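Inorganic pyrophosphatase (Coxiella burnetii, PDB 3TR4) probably catalyses the magnesium-dependent hydrolysis of inorganic pyrophosphate to two phosphate ions, and assembles as a homohexamer. Local coordinates at residues M51-N56 with E141-L146; L74-V79 with D134-F139; I94-M97 with G102-S105. All blocks are in the same frame, centred on the assembly; numbering follows the deposited sequence.

Contacts 1 and 2 both use helix 130-142, their centres about 10 Å apart: contact 1 joins its C-terminal end to the loop before strand 56-59, and contact 2 sets its middle against the end of strand 72-75. They touch directly, Cys55 packing on Leu76 and Tyr53 on Phe139. Contact 3, centred about 15 Å from either, joins the end of strand 86-99 to the loop leading to strand 106-111, within the same sheet. Along the chain contact 1 encloses contact 2, which in turn encloses contact 3. Met95 on Ile136 joins contacts 2 and 3. Asp104 of contact 3 binds manganese, and the side chain of Tyr143 in contact 1 lies about 7 Å from the ion.

Contact 1 (M51-N56 with E141-L146); sequences MRYPCN and ERYKDL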
loop_
_atom_site.group_PDB
_atom_site.type_symbol
_atom_site.label_atom_id
_atom_site.label_comp_id
_atom_site.label_asym_id
_atom_site.label_seq_id
_atom_site.Cartn_x
_atom_site.Cartn_y
_atom_site.Cartn_z
HETATM N N MSE B 51 11.090 12.207 -4.153
HETATM C CA MSE B 51 11.792 11.174 -4.908
HETATM C C MSE B 51 11.810 9.867 -4.133
HETATM O O MSE B 51 11.694 9.861 -2.908
HETATM C CB MSE B 51 13.237 11.594 -5.187
HETATM C CG MSE B 51 13.382 12.955 -5.825
HETATM SE SE MSE B 51 15.242 13.546 -5.936
HETATM C CE MSE B 51 15.863 12.418 -7.406
ATOM N N ARG B 52 11.969 8.762 -4.852
ATOM C CA ARG B 52 12.035 7.453 -4.218
ATOM C C ARG B 52 13.263 6.691 -4.696
ATOM O O ARG B 52 13.687 6.842 -5.838
ATOM C CB ARG B 52 10.776 6.650 -4.522
ATOM C CG ARG B 52 9.484 7.378 -4.195
ATOM C CD ARG B 52 9.321 7.615 -2.699
ATOM N NE ARG B 52 7.988 8.132 -2.403
ATOM C CZ ARG B 52 7.685 9.425 -2.331
ATOM N NH1 ARG B 52 8.627 10.341 -2.518
ATOM N NH2 ARG B 52 6.442 9.801 -2.063
ATOM N N TYR B 53 13.836 5.877 -3.817
ATOM C CA TYR B 53 14.992 5.074 -4.180
ATOM C C TYR B 53 14.672 4.174 -5.370
ATOM O O TYR B 53 13.630 3.521 -5.401
ATOM C CB TYR B 53 15.470 4.257 -2.985
ATOM C CG TYR B 53 16.426 5.017 -2.105
ATOM C CD1 TYR B 53 16.005 6.133 -1.399
ATOM C CD2 TYR B 53 17.750 4.625 -1.983
ATOM C CE1 TYR B 53 16.871 6.836 -0.595
ATOM C CE2 TYR B 53 18.628 5.324 -1.180
ATOM C CZ TYR B 53 18.182 6.431 -0.487
ATOM O OH TYR B 53 19.045 7.140 0.319
ATOM N N PRO B 54 15.568 4.153 -6.361
ATOM C CA PRO B 54 15.381 3.378 -7.591
ATOM C C PRO B 54 15.769 1.913 -7.420
ATOM O O PRO B 54 15.669 1.139 -8.367
ATOM C CB PRO B 54 16.345 4.056 -8.558
ATOM C CG PRO B 54 17.469 4.486 -7.678
ATOM C CD PRO B 54 16.817 4.934 -6.392
ATOM N N CYS B 55 16.219 1.547 -6.226
ATOM C CA CYS B 55 16.607 0.176 -5.923
ATOM C C CYS B 55 16.778 0.048 -4.417
ATOM O O CYS B 55 16.687 1.045 -3.702
ATOM C CB CYS B 55 17.914 -0.182 -6.631
ATOM S SG CYS B 55 19.309 0.909 -6.244
ATOM N N ASN B 56 17.015 -1.166 -3.925
ATOM C CA ASN B 56 17.274 -1.336 -2.501
ATOM C C ASN B 56 18.649 -0.794 -2.157
ATOM O O ASN B 56 19.538 -0.743 -3.008
ATOM C CB ASN B 56 17.168 -2.799 -2.067
ATOM C CG ASN B 56 15.890 -3.458 -2.535
ATOM O OD1 ASN B 56 14.817 -3.252 -1.964
ATOM N ND2 ASN B 56 16.000 -4.262 -3.581
ATOM N N GLU B 141 22.569 11.954 -7.840
ATOM C CA GLU B 141 23.024 13.303 -8.129
ATOM C C GLU B 141 22.068 14.353 -7.570
ATOM O O GLU B 141 22.479 15.465 -7.250
ATOM C CB GLU B 141 23.179 13.505 -9.637
ATOM C CG GLU B 141 24.243 12.632 -10.269
ATOM C CD GLU B 141 25.066 13.376 -11.297
ATOM O OE1 GLU B 141 26.070 14.013 -10.905
ATOM O OE2 GLU B 141 24.707 13.328 -12.493
ATOM N N ARG B 142 20.792 13.996 -7.447
ATOM C CA ARG B 142 19.766 14.987 -7.137
ATOM C C ARG B 142 19.102 14.840 -5.766
ATOM O O ARG B 142 18.413 15.753 -5.316
ATOM C CB ARG B 142 18.688 14.995 -8.227
ATOM C CG ARG B 142 19.181 15.415 -9.601
ATOM C CD ARG B 142 19.938 16.733 -9.537
ATOM N NE ARG B 142 19.759 17.528 -10.748
ATOM C CZ ARG B 142 20.273 17.217 -11.935
ATOM N NH1 ARG B 142 20.996 16.115 -12.081
ATOM N NH2 ARG B 142 20.056 18.006 -12.979
ATOM N N TYR B 143 19.306 13.707 -5.103
ATOM C CA TYR B 143 18.538 13.415 -3.894
ATOM C C TYR B 143 18.890 14.277 -2.672
ATOM O O TYR B 143 18.150 14.288 -1.690
ATOM C CB TYR B 143 18.569 11.918 -3.551
ATOM C CG TYR B 143 19.823 11.420 -2.865
ATOM C CD1 TYR B 143 19.737 10.553 -1.782
ATOM C CD2 TYR B 143 21.086 11.792 -3.307
ATOM C CE1 TYR B 143 20.868 10.081 -1.150
ATOM C CE2 TYR B 143 22.232 11.321 -2.675
ATOM C CZ TYR B 143 22.113 10.466 -1.598
ATOM O OH TYR B 143 23.236 9.989 -0.959
ATOM N N LYS B 144 19.999 15.006 -2.740
ATOM C CA LYS B 144 20.389 15.903 -1.650
ATOM C C LYS B 144 20.065 17.363 -1.965
ATOM O O LYS B 144 20.352 18.258 -1.168
ATOM C CB LYS B 144 21.883 15.770 -1.345
ATOM C CG LYS B 144 22.297 14.444 -0.720
ATOM C CD LYS B 144 23.777 14.468 -0.351
ATOM C CE LYS B 144 24.168 13.265 0.489
ATOM N NZ LYS B 144 25.567 13.373 0.995
ATOM N N ASP B 145 19.469 17.598 -3.130
ATOM C CA ASP B 145 19.231 18.954 -3.625
ATOM C C ASP B 145 18.610 19.922 -2.613
ATOM O O ASP B 145 18.947 21.104 -2.599
ATOM C CB ASP B 145 18.379 18.916 -4.898
ATOM C CG ASP B 145 19.194 18.587 -6.136
ATOM O OD1 ASP B 145 20.393 18.272 -5.994
ATOM O OD2 ASP B 145 18.631 18.638 -7.251
ATOM N N LEU B 146 17.699 19.432 -1.779
ATOM C CA LEU B 146 16.987 20.309 -0.849
ATOM C C LEU B 146 17.538 20.246 0.568
ATOM O O LEU B 146 16.986 20.857 1.483
ATOM C CB LEU B 146 15.495 19.979 -0.835
ATOM C CG LEU B 146 14.748 20.229 -2.143
ATOM C CD1 LEU B 146 13.280 19.858 -1.989
ATOM C CD2 LEU B 146 14.899 21.679 -2.577
#
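Met51, present as selenomethionine, reaches across to Arg142 and Tyr143, and following it outward shows how a flexible side chain can follow the backbone around these two residues. Its CB is aimed at the opposite segment, and CG carries the chain on in extended form. SE then lies 3.9 Å from Tyr143 CA and as far from Arg142 O, with Tyr143 CB a little farther, at 4.4 Å from SE. A bend at the last torsion (chi3 75°) turns the methyl back, and CE rests 3.9 Å from Arg142 CB, at the root of an arginine whose guanidinium leads elsewhere. A second touch is made by Tyr53, whose hydroxyl comes to the edge of the Tyr143 ring, near its plane, OH lying 3.8 Å from CE1. Lys144 CG lies over one face of that ring, toward the rim. The backbone beneath folds as a type I turn from Arg142 to Asp145, closed by a backbone hydrogen bond from Asp145 N to Arg142 O.

Tyr143 is a predicted substrate-binding residue, and Tyr53 lies close to two others, Lys31 and Tyr57. Phe139 of helix 130-142 touches Met51, Tyr53 and Tyr143, while Met51 of a second subunit packs on Met51. The contact thus ties the loop between strands 40-46 and 56-59 to the C-terminal end of that helix, at an interface with a second subunit.

Contact 2 (L74-V79 with D134-F139); sequences LVLTPV and DAISHF
Ile136 supplies the whole helical side of this buried contact, dividing its two branches between Leu74 and Leu76. The interactions across the segments are purely apolar. The short branch serves the strand residue: Ile136 CG2 lies 3.9 Å from Leu74 CD1, the two side chains sliding past one another in opposite senses. The longer branch goes to the residue just beyond the strand, with Ile136 CD1 at 4.1 Å from Leu76 CD2. This division follows from the first torsion of the isoleucine (chi1 -66°), which sets CG1 beside its own backbone N and sends CG2 to the far side from that nitrogen. With CD1 extended beyond CG1, one residue spans two leucines that flank Val75. Leu108 of strand 106-111 and Cys55 also touch both leucines, and Met95 of strand 86-99 packs on Ile136.

Hydrogen bonds play their part within each segment. The helix is held in the usual way, with Phe139 N bonded to Ala135 O at 3.0 Å and His138 N to Asp134 O at 2.9 Å. Where the other segment leaves the sheet, Thr77 OG1 donates to Val79 O over 2.7 Å, spanning Pro78; the donor stands well above the carbonyl plane, 57° out of it. The same hydroxyl is also bonded by Asn56 ND2, which connects this turn to the start of strand 56-59.

Through these aliphatic side chains helix 130-142 packs on the curved sheet of the OB-fold-like barrel of family I pyrophosphatases, covering the end of strand 72-75, which begins at the metal ligand Asp72.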
loop_
_atom_site.group_PDB
_atom_site.type_symbol
_atom_site.label_atom_id
_atom_site.label_comp_id
_atom_site.label_asym_id
_atom_site.label_seq_id
_atom_site.Cartn_x
_atom_site.Cartn_y
_atom_site.Cartn_z
ATOM N N LEU B 74 24.070 -0.905 -3.555
ATOM C CA LEU B 74 22.772 -0.832 -4.209
ATOM C C LEU B 74 22.412 -2.237 -4.674
ATOM O O LEU B 74 23.191 -2.881 -5.381
ATOM C CB LEU B 74 22.843 0.100 -5.413
ATOM C CG LEU B 74 23.321 1.520 -5.108
ATOM C CD1 LEU B 74 23.670 2.267 -6.390
ATOM C CD2 LEU B 74 22.262 2.261 -4.314
ATOM N N VAL B 75 21.240 -2.720 -4.283
ATOM C CA VAL B 75 20.833 -4.063 -4.691
ATOM C C VAL B 75 19.561 -4.034 -5.530
ATOM O O VAL B 75 18.517 -3.570 -5.077
ATOM C CB VAL B 75 20.616 -4.992 -3.484
ATOM C CG1 VAL B 75 20.376 -6.418 -3.962
ATOM C CG2 VAL B 75 21.819 -4.932 -2.549
ATOM N N LEU B 76 19.662 -4.520 -6.763
ATOM C CA LEU B 76 18.503 -4.642 -7.631
ATOM C C LEU B 76 17.824 -5.979 -7.385
ATOM O O LEU B 76 18.475 -7.021 -7.368
ATOM C CB LEU B 76 18.920 -4.542 -9.095
ATOM C CG LEU B 76 19.657 -3.270 -9.511
ATOM C CD1 LEU B 76 20.111 -3.374 -10.958
ATOM C CD2 LEU B 76 18.768 -2.059 -9.312
ATOM N N THR B 77 16.513 -5.943 -7.196
ATOM C CA THR B 77 15.746 -7.152 -6.935
ATOM C C THR B 77 14.410 -7.068 -7.660
ATOM O O THR B 77 13.983 -5.978 -8.050
ATOM C CB THR B 77 15.465 -7.323 -5.433
ATOM O OG1 THR B 77 14.747 -6.183 -4.948
ATOM C CG2 THR B 77 16.764 -7.457 -4.654
ATOM N N PRO B 78 13.749 -8.220 -7.844
ATOM C CA PRO B 78 12.424 -8.285 -8.469
ATOM C C PRO B 78 11.385 -7.487 -7.681
ATOM O O PRO B 78 10.535 -6.837 -8.283
ATOM C CB PRO B 78 12.091 -9.778 -8.422
ATOM C CG PRO B 78 13.420 -10.461 -8.377
ATOM C CD PRO B 78 14.297 -9.559 -7.565
ATOM N N VAL B 79 11.452 -7.541 -6.353
ATOM C CA VAL B 79 10.558 -6.750 -5.510
ATOM C C VAL B 79 11.304 -6.201 -4.293
ATOM O O VAL B 79 12.337 -6.745 -3.900
ATOM C CB VAL B 79 9.341 -7.571 -5.051
ATOM C CG1 VAL B 79 8.497 -7.983 -6.245
ATOM C CG2 VAL B 79 9.801 -8.786 -4.285
ATOM N N ASP B 134 20.880 5.078 -15.684
ATOM C CA ASP B 134 20.730 6.526 -15.779
ATOM C C ASP B 134 19.802 7.045 -14.686
ATOM O O ASP B 134 20.063 8.081 -14.076
ATOM C CB ASP B 134 20.217 6.942 -17.157
ATOM C CG ASP B 134 21.271 6.796 -18.239
ATOM O OD1 ASP B 134 22.464 6.647 -17.898
ATOM O OD2 ASP B 134 20.908 6.838 -19.433
ATOM N N ALA B 135 18.718 6.315 -14.443
ATOM C CA ALA B 135 17.786 6.661 -13.377
ATOM C C ALA B 135 18.470 6.614 -12.015
ATOM O O ALA B 135 18.231 7.467 -11.162
ATOM C CB ALA B 135 16.583 5.727 -13.402
ATOM N N ILE B 136 19.319 5.612 -11.812
ATOM C CA ILE B 136 20.026 5.463 -10.548
ATOM C C ILE B 136 21.026 6.595 -10.334
ATOM O O ILE B 136 21.066 7.195 -9.260
ATOM C CB ILE B 136 20.745 4.107 -10.450
ATOM C CG1 ILE B 136 19.718 2.973 -10.401
ATOM C CG2 ILE B 136 21.649 4.070 -9.217
ATOM C CD1 ILE B 136 20.324 1.593 -10.488
ATOM N N SER B 137 21.826 6.883 -11.359
ATOM C CA SER B 137 22.805 7.966 -11.288
ATOM C C SER B 137 22.120 9.305 -11.058
ATOM O O SER B 137 22.559 10.106 -10.234
ATOM C CB SER B 137 23.631 8.029 -12.570
ATOM O OG SER B 137 24.222 6.772 -12.846
ATOM N N HIS B 138 21.041 9.541 -11.794
ATOM C CA HIS B 138 20.269 10.767 -11.646
ATOM C C HIS B 138 19.790 10.934 -10.208
ATOM O O HIS B 138 19.922 12.010 -9.623
ATOM C CB HIS B 138 19.075 10.764 -12.600
ATOM C CG HIS B 138 18.206 11.974 -12.481
ATOM N ND1 HIS B 138 16.961 11.940 -11.891
ATOM C CD2 HIS B 138 18.404 13.256 -12.869
ATOM C CE1 HIS B 138 16.425 13.147 -11.927
ATOM N NE2 HIS B 138 17.281 13.964 -12.514
ATOM N N PHE B 139 19.236 9.866 -9.638
ATOM C CA PHE B 139 18.774 9.907 -8.255
ATOM C C PHE B 139 19.867 10.351 -7.283
ATOM O O PHE B 139 19.649 11.232 -6.456
ATOM C CB PHE B 139 18.213 8.553 -7.807
ATOM C CG PHE B 139 17.823 8.519 -6.350
ATOM C CD1 PHE B 139 18.716 8.068 -5.393
ATOM C CD2 PHE B 139 16.571 8.954 -5.940
ATOM C CE1 PHE B 139 18.368 8.043 -4.051
ATOM C CE2 PHE B 139 16.214 8.931 -4.602
ATOM C CZ PHE B 139 17.116 8.475 -3.653
#

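Contact 3 (I94-M97 with G102-S105); sequences IMKM and GEDS. With MN (manganese (II) ion), chain I.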
loop_
_atom_site.group_PDB
_atom_site.type_symbol
_atom_site.label_atom_id
_atom_site.label_comp_id
_atom_site.label_asym_id
_atom_site.label_seq_id
_atom_site.Cartn_x
_atom_site.Cartn_y
_atom_site.Cartn_z
ATOM N N ILE B 94 30.356 -0.834 -9.839
ATOM C CA ILE B 94 30.359 0.167 -8.784
ATOM C C ILE B 94 30.049 1.548 -9.346
ATOM O O ILE B 94 30.509 1.908 -10.428
ATOM C CB ILE B 94 31.703 0.163 -8.019
ATOM C CG1 ILE B 94 31.705 1.216 -6.908
ATOM C CG2 ILE B 94 32.873 0.357 -8.979
ATOM C CD1 ILE B 94 32.901 1.107 -5.980
HETATM N N MSE B 95 29.242 2.308 -8.616
HETATM C CA MSE B 95 28.946 3.678 -8.992
HETATM C C MSE B 95 29.890 4.620 -8.254
HETATM O O MSE B 95 29.840 4.729 -7.031
HETATM C CB MSE B 95 27.493 4.016 -8.652
HETATM C CG MSE B 95 27.017 5.339 -9.220
HETATM SE SE MSE B 95 25.282 5.849 -8.507
HETATM C CE MSE B 95 25.854 6.324 -6.700
ATOM N N LYS B 96 30.755 5.293 -9.004
ATOM C CA LYS B 96 31.709 6.219 -8.418
ATOM C C LYS B 96 31.035 7.558 -8.152
ATOM O O LYS B 96 30.392 8.122 -9.037
ATOM C CB LYS B 96 32.903 6.409 -9.354
ATOM C CG LYS B 96 33.730 5.151 -9.572
ATOM C CD LYS B 96 34.513 4.777 -8.322
ATOM C CE LYS B 96 35.453 3.609 -8.590
ATOM N NZ LYS B 96 36.335 3.316 -7.427
HETATM N N MSE B 97 31.172 8.063 -6.932
HETATM C CA MSE B 97 30.557 9.337 -6.587
HETATM C C MSE B 97 31.247 9.975 -5.394
HETATM O O MSE B 97 31.923 9.298 -4.619
HETATM C CB MSE B 97 29.053 9.165 -6.317
HETATM C CG MSE B 97 28.650 9.161 -4.844
HETATM SE SE MSE B 97 26.699 9.104 -4.555
HETATM C CE MSE B 97 26.189 10.753 -5.455
ATOM N N GLY B 102 33.581 13.814 0.799
ATOM C CA GLY B 102 34.564 13.105 0.000
ATOM C C GLY B 102 33.988 11.888 -0.702
ATOM O O GLY B 102 32.829 11.890 -1.111
ATOM N N GLU B 103 34.805 10.847 -0.837
ATOM C CA GLU B 103 34.405 9.615 -1.518
ATOM C C GLU B 103 33.202 8.951 -0.857
ATOM O O GLU B 103 33.112 8.882 0.368
ATOM C CB GLU B 103 35.582 8.636 -1.554
ATOM C CG GLU B 103 35.250 7.263 -2.118
ATOM C CD GLU B 103 35.170 7.251 -3.631
ATOM O OE1 GLU B 103 35.139 8.344 -4.236
ATOM O OE2 GLU B 103 35.144 6.148 -4.216
ATOM N N ASP B 104 32.276 8.461 -1.676
ATOM C CA ASP B 104 31.118 7.733 -1.170
ATOM C C ASP B 104 30.522 6.860 -2.270
ATOM O O ASP B 104 29.309 6.855 -2.492
ATOM C CB ASP B 104 30.063 8.697 -0.622
ATOM C CG ASP B 104 29.044 8.004 0.266
ATOM O OD1 ASP B 104 29.428 7.060 0.992
ATOM O OD2 ASP B 104 27.861 8.409 0.240
ATOM N N SER B 105 31.392 6.127 -2.957
ATOM C CA SER B 105 30.967 5.226 -4.022
ATOM C C SER B 105 30.068 4.120 -3.490
ATOM O O SER B 105 30.005 3.874 -2.284
ATOM C CB SER B 105 32.177 4.626 -4.733
ATOM O OG SER B 105 32.839 5.610 -5.505
HETATM MN MN MN I . 28.003 5.989 2.784
HETATM O O HOH W 1 35.327 3.424 -4.943
HETATM O O HOH W 2 29.561 4.844 3.251
HETATM O O HOH W 3 26.814 5.194 4.824
#
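The loop between two antiparallel strands, 86-99 and 106-111, carries the metal ligand Asp104, and the contact of Met97 with Asp104 and Ser105 bonds that loop to the first strand. Asp104 N donates to Met97 O (3.1 Å, nearly straight at 158°), as neighbouring strands do. The return bond is unlike a regular ladder, because Met97 N is taken up by a side chain, Ser105 OG, at 3.3 Å. That hydroxyl in turn donates to Glu103 OE2 over 2.7 Å, meeting the carboxylate from above its plane, so the serine oxygen both accepts and donates and links strand to loop.

A water adds a second, indirect tie. Lys96 NZ and Glu103 OE2 are too far apart for a salt bridge but share this water, which accepts from the lysine at 2.7 Å from NZ and donates to the carboxylate. The aliphatic part of Lys96 lies alongside the serine, its CD 3.4 Å from Ser105 OG. From the same face of the strand, Ile94 CD1 packs on Ser105 CB at 3.8 Å.

The same loop presents Asp104 to the metal. With CG far from the residue's own N (chi1 -163°), OD1 reaches manganese at 2.5 Å. Two waters and Asp72 also coordinate the ion, and Asp67 belongs to the same site. The other oxygen, OD2, forms a salt bridge with Lys106. Carboxylates from loops and strand ends meeting at a divalent metal are the hallmark of the family I pyrophosphatase active site, where magnesium is the predicted cofactor.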